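Local structure of type 4 fimbrial biogenesis protein PilY1 (Pseudomonas aeruginosa, 3HX6) at residues 365-370 against 435-440; 395-400 against 413-418. The protein takes part in type IV pilus assembly, twitching motility and adhesion to host cells, with calcium binding and release apparently needed to regulate pilus retraction. The protein carries 3 engineered substitutions. One frame throughout, in Å; residues are numbered along the deposited sequence.

Interaction 1. Residues 365-370 against 435-440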
ATOM      1  N   ALA A 365      32.766 -21.223  -4.749  1.00 19.22           N
ATOM      2  CA  ALA A 365      31.471 -20.706  -4.351  1.00 19.19           C
ATOM      3  C   ALA A 365      31.515 -19.191  -4.248  1.00 19.69           C
ATOM      4  O   ALA A 365      32.553 -18.612  -3.920  1.00 21.17           O
ATOM      5  CB  ALA A 365      31.075 -21.291  -3.007  1.00 17.77           C
ATOM      6  N   GLN A 366      30.392 -18.555  -4.560  1.00 18.81           N
ATOM      7  CA  GLN A 366      30.276 -17.117  -4.417  1.00 17.61           C
ATOM      8  C   GLN A 366      29.732 -17.004  -2.995  1.00 17.70           C
ATOM      9  O   GLN A 366      29.256 -17.995  -2.436  1.00 14.34           O
ATOM     10  CB  GLN A 366      29.320 -16.528  -5.453  1.00 17.62           C
ATOM     11  CG  GLN A 366      29.902 -16.542  -6.858  1.00 17.44           C
ATOM     12  CD  GLN A 366      31.317 -15.983  -6.909  1.00 20.82           C
ATOM     13  OE1 GLN A 366      31.589 -14.890  -6.407  1.00 19.94           O
ATOM     14  NE2 GLN A 366      32.226 -16.733  -7.516  1.00 21.87           N
ATOM     15  N   THR A 367      29.773 -15.816  -2.411  1.00 14.34           N
ATOM     16  CA  THR A 367      29.377 -15.697  -1.019  1.00 13.18           C
ATOM     17  C   THR A 367      28.589 -14.450  -0.651  1.00 13.97           C
ATOM     18  O   THR A 367      28.700 -13.420  -1.310  1.00 12.83           O
ATOM     19  CB  THR A 367      30.663 -15.733  -0.143  1.00 12.55           C
ATOM     20  OG1 THR A 367      31.480 -16.841  -0.548  1.00 12.83           O
ATOM     21  CG2 THR A 367      30.330 -15.852   1.330  1.00 11.42           C
ATOM     22  N   LEU A 368      27.795 -14.565   0.411  1.00 12.99           N
ATOM     23  CA  LEU A 368      27.032 -13.439   0.945  1.00 12.44           C
ATOM     24  C   LEU A 368      27.724 -13.119   2.263  1.00 13.35           C
ATOM     25  O   LEU A 368      27.926 -14.011   3.090  1.00 14.89           O
ATOM     26  CB  LEU A 368      25.578 -13.817   1.231  1.00 11.66           C
ATOM     27  CG  LEU A 368      24.749 -12.615   1.711  1.00 11.08           C
ATOM     28  CD1 LEU A 368      24.713 -11.549   0.607  1.00 10.45           C
ATOM     29  CD2 LEU A 368      23.325 -13.068   2.076  1.00  9.70           C
ATOM     30  N   TYR A 369      28.094 -11.858   2.456  1.00 12.54           N
ATOM     31  CA  TYR A 369      28.779 -11.442   3.672  1.00 12.85           C
ATOM     32  C   TYR A 369      28.013 -10.399   4.458  1.00 12.81           C
ATOM     33  O   TYR A 369      27.277  -9.592   3.892  1.00 14.15           O
ATOM     34  CB  TYR A 369      30.155 -10.833   3.353  1.00 12.36           C
ATOM     35  CG  TYR A 369      31.144 -11.774   2.710  1.00 14.39           C
ATOM     36  CD1 TYR A 369      31.271 -11.841   1.325  1.00 12.31           C
ATOM     37  CD2 TYR A 369      31.963 -12.593   3.490  1.00 12.46           C
ATOM     38  CE1 TYR A 369      32.190 -12.698   0.727  1.00 14.49           C
ATOM     39  CE2 TYR A 369      32.885 -13.459   2.905  1.00 14.39           C
ATOM     40  CZ  TYR A 369      32.995 -13.506   1.526  1.00 13.77           C
ATOM     41  OH  TYR A 369      33.899 -14.357   0.940  1.00 14.80           O
ATOM     42  N   GLY A 370      28.225 -10.424   5.770  1.00 11.99           N
ATOM     43  CA  GLY A 370      27.630  -9.457   6.668  1.00 10.94           C
ATOM     44  C   GLY A 370      28.799  -8.978   7.515  1.00 13.62           C
ATOM     45  O   GLY A 370      29.238  -9.687   8.417  1.00 11.64           O
ATOM     46  N   TYR A 435      29.067 -15.023   7.070  1.00 14.32           N
ATOM     47  CA  TYR A 435      29.162 -15.274   5.642  1.00 14.35           C
ATOM     48  C   TYR A 435      28.351 -16.512   5.310  1.00 13.46           C
ATOM     49  O   TYR A 435      28.108 -17.359   6.163  1.00 11.98           O
ATOM     50  CB  TYR A 435      30.617 -15.443   5.183  1.00 15.76           C
ATOM     51  CG  TYR A 435      31.308 -16.715   5.630  1.00 19.48           C
ATOM     52  CD1 TYR A 435      32.009 -16.768   6.834  1.00 19.66           C
ATOM     53  CD2 TYR A 435      31.300 -17.857   4.822  1.00 21.44           C
ATOM     54  CE1 TYR A 435      32.695 -17.926   7.221  1.00 21.21           C
ATOM     55  CE2 TYR A 435      31.977 -19.018   5.199  1.00 19.91           C
ATOM     56  CZ  TYR A 435      32.672 -19.044   6.397  1.00 21.74           C
ATOM     57  OH  TYR A 435      33.342 -20.184   6.773  1.00 24.48           O
ATOM     58  N   LEU A 436      27.905 -16.593   4.067  1.00 14.48           N
ATOM     59  CA  LEU A 436      27.113 -17.716   3.604  1.00 13.96           C
ATOM     60  C   LEU A 436      27.533 -17.984   2.168  1.00 14.85           C
ATOM     61  O   LEU A 436      27.300 -17.156   1.302  1.00 14.16           O
ATOM     62  CB  LEU A 436      25.621 -17.355   3.651  1.00 12.25           C
ATOM     63  CG  LEU A 436      24.609 -18.326   3.029  1.00 14.80           C
ATOM     64  CD1 LEU A 436      24.571 -19.615   3.840  1.00 14.74           C
ATOM     65  CD2 LEU A 436      23.220 -17.684   2.998  1.00 17.58           C
ATOM     66  N   ASP A 437      28.168 -19.123   1.915  1.00 16.08           N
ATOM     67  CA  ASP A 437      28.565 -19.445   0.552  1.00 17.49           C
ATOM     68  C   ASP A 437      27.306 -19.887  -0.189  1.00 17.55           C
ATOM     69  O   ASP A 437      26.475 -20.623   0.357  1.00 17.77           O
ATOM     70  CB  ASP A 437      29.615 -20.564   0.531  1.00 19.07           C
ATOM     71  CG  ASP A 437      30.983 -20.101   1.023  1.00 21.46           C
ATOM     72  OD1 ASP A 437      31.548 -19.156   0.436  1.00 22.29           O
ATOM     73  OD2 ASP A 437      31.498 -20.683   1.999  1.00 24.62           O
ATOM     74  N   PHE A 438      27.149 -19.411  -1.419  1.00 15.54           N
ATOM     75  CA  PHE A 438      25.986 -19.767  -2.215  1.00 13.48           C
ATOM     76  C   PHE A 438      26.153 -21.176  -2.771  1.00 14.53           C
ATOM     77  O   PHE A 438      26.632 -21.374  -3.891  1.00 11.93           O
ATOM     78  CB  PHE A 438      25.793 -18.760  -3.346  1.00 12.77           C
ATOM     79  CG  PHE A 438      25.331 -17.409  -2.873  1.00 13.79           C
ATOM     80  CD1 PHE A 438      24.132 -17.275  -2.182  1.00 14.18           C
ATOM     81  CD2 PHE A 438      26.095 -16.278  -3.111  1.00 14.11           C
ATOM     82  CE1 PHE A 438      23.699 -16.030  -1.734  1.00 13.16           C
ATOM     83  CE2 PHE A 438      25.675 -15.025  -2.666  1.00 14.92           C
ATOM     84  CZ  PHE A 438      24.473 -14.902  -1.977  1.00 13.03           C
ATOM     85  N   MET A 439      25.768 -22.150  -1.957  1.00 15.00           N
ATOM     86  CA  MET A 439      25.864 -23.553  -2.323  1.00 16.95           C
ATOM     87  C   MET A 439      25.120 -24.365  -1.277  1.00 17.56           C
ATOM     88  O   MET A 439      25.178 -24.060  -0.082  1.00 17.25           O
ATOM     89  CB  MET A 439      27.334 -23.994  -2.370  1.00 17.60           C
ATOM     90  CG  MET A 439      28.058 -23.943  -1.020  1.00 16.90           C
ATOM     91  SD  MET A 439      29.828 -24.280  -1.172  1.00 25.16           S
ATOM     92  CE  MET A 439      30.383 -24.203   0.567  1.00 19.73           C
ATOM     93  N   VAL A 440      24.408 -25.391  -1.721  1.00 16.22           N
ATOM     94  CA  VAL A 440      23.682 -26.232  -0.786  1.00 19.06           C
ATOM     95  C   VAL A 440      24.543 -27.446  -0.446  1.00 19.49           C
ATOM     96  O   VAL A 440      24.763 -28.316  -1.276  1.00 19.37           O
ATOM     97  CB  VAL A 440      22.330 -26.678  -1.374  1.00 19.89           C
ATOM     98  CG1 VAL A 440      22.534 -27.273  -2.747  1.00 26.77           C
ATOM     99  CG2 VAL A 440      21.674 -27.685  -0.450  1.00 19.94           C
TER
HETATM  100  O   HOH W   1      28.233 -20.208  -5.494  1.00 16.95           O

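Interaction 2. Residues 395-400 against 413-418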
ATOM      1  N   GLN A 395      27.497 -19.641   7.968  1.00 14.44           N
ATOM      2  CA  GLN A 395      26.118 -20.104   7.873  1.00 14.06           C
ATOM      3  C   GLN A 395      26.170 -20.952   6.605  1.00 16.27           C
ATOM      4  O   GLN A 395      27.048 -20.757   5.757  1.00 15.72           O
ATOM      5  CB  GLN A 395      25.130 -18.946   7.687  1.00 13.71           C
ATOM      6  CG  GLN A 395      25.123 -17.885   8.795  1.00 12.45           C
ATOM      7  CD  GLN A 395      24.567 -18.378  10.128  1.00 15.44           C
ATOM      8  OE1 GLN A 395      24.620 -17.660  11.135  1.00 16.04           O
ATOM      9  NE2 GLN A 395      24.028 -19.594  10.144  1.00  9.85           N
ATOM     10  N   THR A 396      25.249 -21.896   6.470  1.00 16.07           N
ATOM     11  CA  THR A 396      25.241 -22.747   5.291  1.00 15.93           C
ATOM     12  C   THR A 396      23.832 -22.985   4.785  1.00 15.07           C
ATOM     13  O   THR A 396      22.862 -22.835   5.523  1.00 15.79           O
ATOM     14  CB  THR A 396      25.871 -24.129   5.602  1.00 16.96           C
ATOM     15  OG1 THR A 396      25.296 -24.649   6.808  1.00 19.57           O
ATOM     16  CG2 THR A 396      27.383 -24.014   5.781  1.00 16.36           C
ATOM     17  N   LEU A 397      23.721 -23.322   3.509  1.00 15.54           N
ATOM     18  CA  LEU A 397      22.432 -23.666   2.937  1.00 16.60           C
ATOM     19  C   LEU A 397      22.511 -25.175   3.115  1.00 18.88           C
ATOM     20  O   LEU A 397      23.316 -25.843   2.468  1.00 18.15           O
ATOM     21  CB  LEU A 397      22.370 -23.263   1.468  1.00 16.52           C
ATOM     22  CG  LEU A 397      22.276 -21.744   1.298  1.00 16.94           C
ATOM     23  CD1 LEU A 397      22.139 -21.393  -0.173  1.00 15.05           C
ATOM     24  CD2 LEU A 397      21.072 -21.223   2.089  1.00 15.40           C
ATOM     25  N   ASP A 398      21.695 -25.698   4.021  1.00 20.70           N
ATOM     26  CA  ASP A 398      21.741 -27.113   4.356  1.00 22.46           C
ATOM     27  C   ASP A 398      20.790 -28.062   3.673  1.00 23.74           C
ATOM     28  O   ASP A 398      20.971 -29.274   3.757  1.00 22.79           O
ATOM     29  CB  ASP A 398      21.581 -27.275   5.865  1.00 21.99           C
ATOM     30  CG  ASP A 398      22.649 -26.542   6.634  1.00 24.09           C
ATOM     31  OD1 ASP A 398      23.753 -26.370   6.078  1.00 26.59           O
ATOM     32  OD2 ASP A 398      22.391 -26.143   7.785  1.00 26.16           O
ATOM     33  N   LEU A 399      19.784 -27.535   2.993  1.00 23.93           N
ATOM     34  CA  LEU A 399      18.831 -28.419   2.363  1.00 24.89           C
ATOM     35  C   LEU A 399      18.033 -27.770   1.247  1.00 23.06           C
ATOM     36  O   LEU A 399      17.619 -26.616   1.347  1.00 20.22           O
ATOM     37  CB  LEU A 399      17.880 -28.954   3.443  1.00 28.41           C
ATOM     38  CG  LEU A 399      16.787 -29.985   3.148  1.00 30.91           C
ATOM     39  CD1 LEU A 399      15.669 -29.373   2.327  1.00 33.44           C
ATOM     40  CD2 LEU A 399      17.409 -31.177   2.440  1.00 34.48           C
ATOM     41  N   GLN A 400      17.862 -28.520   0.166  1.00 21.63           N
ATOM     42  CA  GLN A 400      17.047 -28.081  -0.947  1.00 21.47           C
ATOM     43  C   GLN A 400      16.031 -29.190  -1.087  1.00 22.06           C
ATOM     44  O   GLN A 400      16.392 -30.365  -1.091  1.00 22.91           O
ATOM     45  CB  GLN A 400      17.831 -27.967  -2.249  1.00 20.07           C
ATOM     46  CG  GLN A 400      16.915 -27.582  -3.409  1.00 20.70           C
ATOM     47  CD  GLN A 400      17.662 -27.308  -4.692  1.00 20.99           C
ATOM     48  OE1 GLN A 400      18.598 -26.514  -4.715  1.00 21.83           O
ATOM     49  NE2 GLN A 400      17.242 -27.956  -5.772  1.00 20.67           N
ATOM     50  N   ARG A 413      14.876 -23.907  -0.047  1.00 17.58           N
ATOM     51  CA  ARG A 413      16.150 -24.175   0.578  1.00 15.82           C
ATOM     52  C   ARG A 413      16.051 -23.725   2.022  1.00 15.63           C
ATOM     53  O   ARG A 413      15.342 -22.767   2.337  1.00 13.86           O
ATOM     54  CB  ARG A 413      17.276 -23.435  -0.141  1.00 15.86           C
ATOM     55  CG  ARG A 413      17.693 -24.102  -1.437  1.00 16.92           C
ATOM     56  CD  ARG A 413      18.817 -23.357  -2.146  1.00 15.61           C
ATOM     57  NE  ARG A 413      19.197 -24.041  -3.380  1.00 16.77           N
ATOM     58  CZ  ARG A 413      20.052 -23.553  -4.270  1.00 19.33           C
ATOM     59  NH1 ARG A 413      20.617 -22.369  -4.065  1.00 17.88           N
ATOM     60  NH2 ARG A 413      20.348 -24.249  -5.359  1.00 18.60           N
ATOM     61  N   ILE A 414      16.728 -24.451   2.901  1.00 15.36           N
ATOM     62  CA  ILE A 414      16.741 -24.117   4.317  1.00 15.74           C
ATOM     63  C   ILE A 414      18.167 -23.770   4.692  1.00 15.68           C
ATOM     64  O   ILE A 414      19.111 -24.456   4.298  1.00 14.86           O
ATOM     65  CB  ILE A 414      16.252 -25.299   5.197  1.00 17.98           C
ATOM     66  CG1 ILE A 414      14.750 -25.513   4.984  1.00 18.03           C
ATOM     67  CG2 ILE A 414      16.534 -25.023   6.670  1.00 14.11           C
ATOM     68  CD1 ILE A 414      14.451 -26.713   4.126  1.00 25.68           C
ATOM     69  N   ALA A 415      18.317 -22.689   5.444  1.00 15.97           N
ATOM     70  CA  ALA A 415      19.627 -22.235   5.870  1.00 16.48           C
ATOM     71  C   ALA A 415      19.824 -22.558   7.340  1.00 15.74           C
ATOM     72  O   ALA A 415      18.858 -22.757   8.074  1.00 15.60           O
ATOM     73  CB  ALA A 415      19.749 -20.726   5.650  1.00 16.11           C
ATOM     74  N   SER A 416      21.084 -22.605   7.757  1.00 17.01           N
ATOM     75  CA  SER A 416      21.436 -22.861   9.147  1.00 16.52           C
ATOM     76  C   SER A 416      21.017 -21.635   9.949  1.00 17.86           C
ATOM     77  O   SER A 416      20.624 -20.611   9.373  1.00 16.85           O
ATOM     78  CB  SER A 416      22.948 -23.065   9.279  1.00 17.26           C
ATOM     79  OG  SER A 416      23.660 -21.951   8.755  1.00 15.50           O
ATOM     80  N   GLN A 417      21.112 -21.733  11.270  1.00 15.72           N
ATOM     81  CA  GLN A 417      20.730 -20.630  12.142  1.00 18.08           C
ATOM     82  C   GLN A 417      21.731 -20.495  13.287  1.00 19.09           C
ATOM     83  O   GLN A 417      21.366 -20.504  14.458  1.00 19.03           O
ATOM     84  CB  GLN A 417      19.324 -20.877  12.692  1.00 19.34           C
ATOM     85  CG  GLN A 417      18.731 -19.729  13.490  1.00 22.08           C
ATOM     86  CD  GLN A 417      17.291 -20.001  13.882  1.00 23.45           C
ATOM     87  OE1 GLN A 417      16.364 -19.345  13.405  1.00 28.88           O
ATOM     88  NE2 GLN A 417      17.096 -20.978  14.746  1.00 21.09           N
ATOM     89  N   ASN A 418      23.001 -20.370  12.929  1.00 18.58           N
ATOM     90  CA  ASN A 418      24.066 -20.248  13.910  1.00 18.38           C
ATOM     91  C   ASN A 418      24.103 -18.835  14.461  1.00 19.10           C
ATOM     92  O   ASN A 418      23.994 -17.862  13.714  1.00 20.05           O
ATOM     93  CB  ASN A 418      25.399 -20.587  13.257  1.00 18.32           C
ATOM     94  CG  ASN A 418      25.366 -21.922  12.552  1.00 20.58           C
ATOM     95  OD1 ASN A 418      25.928 -22.080  11.467  1.00 22.20           O
ATOM     96  ND2 ASN A 418      24.705 -22.896  13.167  1.00 19.42           N
TER

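Interaction 1. Residues 365-370 against 435-440
Leu368 and Leu436 form a hydrogen-bonded pair where strands 367-373 and 433-437 run antiparallel in a sheet of the PilY1 C-terminal beta-propeller domain. Leu368 N gives a bond to Leu436 O, and Leu436 N returns one to Leu368 O, each 2.8 Å long. A third, nearly straight bond joins Phe438 N to Gln366 O at 2.7 Å (169° at the hydrogen). Phe438 is the centre of an inverse gamma turn, where the chain turns a corner. One water extends the pairing, accepting from Gln366 N and donating to Phe438 O.

Apolar contacts fall on both faces. On the leucine side, the Phe438 ring reaches back over the neighbouring strand, its CZ 3.6 Å from Leu368 CB, and Leu462 of strand 459-466 packs against both residues. On the other face Tyr435 CB meets the Tyr369 ring obliquely, while Thr367 CG2 lies above one face of that ring, toward its rim.

Polar side chains gather on this second face. Asp437 OD1 pairs with Arg389 in a salt bridge, and Tyr369 OH bonds to Gln326 and Arg389. With OG1 beside the backbone N (chi1 -49°), the Thr367 hydroxyl has both Asp437 OD1 and Gln326 OE1 within reach of its one proton, leaving the bond to Asp437 OD1 unsettled.

Interaction 2. Residues 395-400 against 413-418
Gln400 OE1 is gripped by two nitrogens of Arg413, NE and NH2, each 2.9 Å away, across the beta hairpin formed by strands 392-405 and 408-415. The guanidinium approaches side-on and holds the oxygen in its own plane; the amide plane is turned only 25° from it. NH2 comes nearly along the C=O axis of the amide, whereas NE is tilted from the carbonyl plane. An extended chain, with CG anti to the backbone N (chi1 177°), carries the Gln400 amide out to the NE/NH2 edge of the guanidinium. The remaining nitrogen, Arg413 NH1, is bound by Glu447 in a salt bridge and by Tyr481 in a hydrogen bond, and Trp479 adds a cation-pi contact, so the guanidinium is anchored on several sides.

The backbone pairing is interrupted by a classic beta bulge, in which Asp398 and Leu399 both face Ile414. Ile414 O accepts from Asp398 N at 2.9 Å and, weakly, from Leu399 N; Ile414 N answers to Leu399 O at 2.8 Å. At the bulge itself the side chains of Leu399 and Ile414 lie side by side, pointing the same way, with Tyr510 packing on both, and their CD1 atoms are tightly apposed at 3.4 Å. Leu397 CD2 touches Ala415 CB at 3.8 Å on the face that also bears Arg413.

Past the end of strand 408-415, Ser416 continues the pairing through its side chain as well as its backbone. Its N donates to Thr396 O, and its OG, set between the backbone N and the carbonyl carbon (chi1 56°), accepts from Thr396 N at 2.8 Å.

In the fold
Both interactions belong to one mixed sheet, with their centres about 11 Å apart and on the same side of the chain's centre. Four consecutive strands of the sheet lie in the order 367-373, 433-437, 392-405, 408-415; interaction 1 joins 367-373 to 433-437 and interaction 2 joins 392-405 to 408-415. The join between them is parallel: Tyr435 O and Gln395 N are probably hydrogen-bonded at 3.0 Å, and Leu436 packs on Gln395 and Leu397. Along the chain, interaction 2 is nested within the loop closed by interaction 1: the 392-405/408-415 hairpin comes earlier in the sequence than strand 433-437, which lies between 367-373 and the hairpin. This non-sequential order knits the hairpin into the sheet, away from the calcium site.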